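3-alpha-hydroxysteroid dehydrogenase (Pseudomonas sp., PDB 2DKN) catalyses the reversible NAD-dependent oxidation of the 3-alpha-hydroxyl group of steroids, as a short-chain dehydrogenase built on a Rossmann fold. Local coordinates at residues Ala40-Ser43 with Gly47-Thr50. Sequence-based numbering, arbitrary orientation.
Sequences ADLS and GRET. With NAI (1,4-dihydronicotinamide adenine dinucleotide), chain C.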
loop_
_atom_site.group_PDB
_atom_site.type_symbol
_atom_site.label_atom_id
_atom_site.label_comp_id
_atom_site.label_asym_id
_atom_site.label_seq_id
_atom_site.Cartn_x
_atom_site.Cartn_y
_atom_site.Cartn_z
ATOM N N ALA A 40 20.734 -21.370 0.556
ATOM C CA ALA A 40 20.950 -21.214 -0.874
ATOM C C ALA A 40 21.341 -19.782 -1.190
ATOM O O ALA A 40 20.877 -18.828 -0.535
ATOM C CB ALA A 40 19.694 -21.596 -1.652
ATOM N N ASP A 41 22.195 -19.642 -2.201
ATOM C CA ASP A 41 22.662 -18.350 -2.662
ATOM C C ASP A 41 21.786 -17.897 -3.839
ATOM O O ASP A 41 21.937 -18.356 -4.963
ATOM C CB ASP A 41 24.149 -18.434 -3.060
ATOM C CG ASP A 41 24.674 -17.129 -3.686
ATOM O OD1 ASP A 41 25.800 -17.119 -4.251
ATOM O OD2 ASP A 41 23.968 -16.101 -3.608
ATOM N N LEU A 42 20.843 -17.000 -3.551
ATOM C CA LEU A 42 19.872 -16.580 -4.541
ATOM C C LEU A 42 20.420 -15.605 -5.582
ATOM O O LEU A 42 19.656 -15.115 -6.406
ATOM C CB LEU A 42 18.664 -15.959 -3.845
ATOM C CG LEU A 42 17.922 -16.884 -2.874
ATOM C CD1 LEU A 42 16.717 -16.191 -2.262
ATOM C CD2 LEU A 42 17.488 -18.142 -3.629
ATOM N N SER A 43 21.727 -15.331 -5.534
ATOM C CA SER A 43 22.364 -14.450 -6.517
ATOM C C SER A 43 22.889 -15.183 -7.758
ATOM O O SER A 43 23.453 -14.547 -8.642
ATOM C CB SER A 43 23.484 -13.621 -5.880
ATOM O OG SER A 43 24.672 -14.394 -5.663
ATOM N N GLY A 47 22.036 -21.378 -7.382
ATOM C CA GLY A 47 21.468 -21.236 -6.050
ATOM C C GLY A 47 19.953 -21.147 -6.096
ATOM O O GLY A 47 19.266 -21.717 -5.275
ATOM N N ARG A 48 19.426 -20.415 -7.067
ATOM C CA ARG A 48 17.982 -20.309 -7.166
ATOM C C ARG A 48 17.340 -21.674 -7.431
ATOM O O ARG A 48 16.301 -22.006 -6.843
ATOM C CB ARG A 48 17.613 -19.293 -8.247
ATOM C CG ARG A 48 18.086 -17.895 -7.915
ATOM C CD ARG A 48 18.170 -17.079 -9.190
ATOM N NE ARG A 48 19.044 -15.911 -9.050
ATOM C CZ ARG A 48 19.698 -15.369 -10.066
ATOM N NH1 ARG A 48 19.586 -15.903 -11.277
ATOM N NH2 ARG A 48 20.495 -14.328 -9.877
ATOM N N GLU A 49 17.979 -22.455 -8.304
ATOM C CA GLU A 49 17.509 -23.787 -8.690
ATOM C C GLU A 49 17.426 -24.689 -7.469
ATOM O O GLU A 49 16.418 -25.378 -7.250
ATOM C CB GLU A 49 18.501 -24.365 -9.700
ATOM C CG GLU A 49 18.029 -25.512 -10.561
ATOM C CD GLU A 49 19.084 -25.871 -11.608
ATOM O OE1 GLU A 49 20.261 -26.058 -11.223
ATOM O OE2 GLU A 49 18.747 -25.931 -12.815
ATOM N N THR A 50 18.486 -24.654 -6.663
ATOM C CA THR A 50 18.538 -25.393 -5.403
ATOM C C THR A 50 17.400 -24.998 -4.493
ATOM O O THR A 50 16.672 -25.853 -3.988
ATOM C CB THR A 50 19.877 -25.164 -4.667
ATOM O OG1 THR A 50 20.935 -25.685 -5.480
ATOM C CG2 THR A 50 19.883 -25.865 -3.325
HETATM P PA NAI C . 18.465 -7.914 6.234
HETATM O O1A NAI C . 19.842 -7.838 5.713
HETATM O O2A NAI C . 18.283 -7.881 7.704
HETATM O O5B NAI C . 17.756 -9.242 5.686
HETATM C C5B NAI C . 17.896 -9.636 4.352
HETATM C C4B NAI C . 18.101 -11.145 4.346
HETATM O O4B NAI C . 18.237 -11.490 2.980
HETATM C C3B NAI C . 19.372 -11.578 5.074
HETATM O O3B NAI C . 19.124 -12.669 5.941
HETATM C C2B NAI C . 20.241 -12.042 3.919
HETATM O O2B NAI C . 21.163 -13.056 4.254
HETATM C C1B NAI C . 19.212 -12.480 2.872
HETATM N N9A NAI C . 19.925 -12.488 1.587
HETATM C C8A NAI C . 20.630 -11.453 1.005
HETATM N N7A NAI C . 21.201 -11.934 -0.128
HETATM C C5A NAI C . 20.891 -13.257 -0.257
HETATM C C6A NAI C . 21.214 -14.242 -1.200
HETATM N N6A NAI C . 22.116 -14.041 -2.183
HETATM N N1A NAI C . 20.712 -15.517 -1.024
HETATM C C2A NAI C . 19.917 -15.831 0.056
HETATM N N3A NAI C . 19.598 -14.869 0.988
HETATM C C4A NAI C . 20.092 -13.605 0.832
HETATM O O3 NAI C . 17.694 -6.720 5.491
HETATM P PN NAI C . 16.132 -6.332 5.572
HETATM O O1N NAI C . 15.349 -7.297 6.362
HETATM O O2N NAI C . 16.087 -4.913 5.969
HETATM O O5D NAI C . 15.752 -6.447 4.018
HETATM C C5D NAI C . 14.686 -7.276 3.579
HETATM C C4D NAI C . 14.188 -6.681 2.268
HETATM O O4D NAI C . 13.657 -5.391 2.548
HETATM C C3D NAI C . 15.293 -6.475 1.234
HETATM O O3D NAI C . 14.758 -6.812 -0.040
HETATM C C2D NAI C . 15.513 -4.964 1.259
HETATM O O2D NAI C . 15.928 -4.488 0.009
HETATM C C1D NAI C . 14.115 -4.460 1.591
HETATM N N1N NAI C . 14.104 -3.079 2.144
HETATM C C2N NAI C . 14.753 -2.810 3.317
HETATM C C3N NAI C . 14.733 -1.524 3.832
HETATM C C7N NAI C . 15.395 -1.234 5.156
HETATM O O7N NAI C . 15.455 0.102 5.517
HETATM N N7N NAI C . 15.884 -2.218 5.935
HETATM C C4N NAI C . 14.041 -0.499 3.157
HETATM C C5N NAI C . 13.345 -0.806 1.969
HETATM C C6N NAI C . 13.396 -2.104 1.480
#
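Arg-48 reaches back from the helix 45-59 to the backbone of Leu-42 in the adenine-binding loop of the Rossmann fold, which joins the edge strand 38-39 to that helix. Arg-48 NE gives a nearly straight hydrogen bond (165°) to Leu-42 O at 2.8 Å. The oxygen lies at the edge of the guanidinium, close to its plane, whereas NE sits well above the carbonyl plane. An extended run from CG to NE carries the group along the loop, and beyond the bond NH2 forms a salt bridge with Glu-136, so the arginine links the loop to the start of helix 136-146.

Packing between the segments is close at Gly-47, whose CA makes a C-H...O contact with Asp-41 O at 3.1 Å. Ala-40 CB rests on Gly-47 O, and both Ala-40 and Leu-42 also touch Ala-51 one turn further along the helix.

The other side of the loop reads the adenine of NADH. Leu-42 N donates to N1A of NAI at 2.9 Å, while N6A of NAI donates to Asp-41 OD2 at 3.1 Å. With CG anti to the backbone N (chi1 175°), that carboxylate also closes an Asx turn, accepting from Ser-43 N above its plane. Ser-43 OG, on the same face, donates to Asp-41 OD2 from the syn side at 2.8 Å.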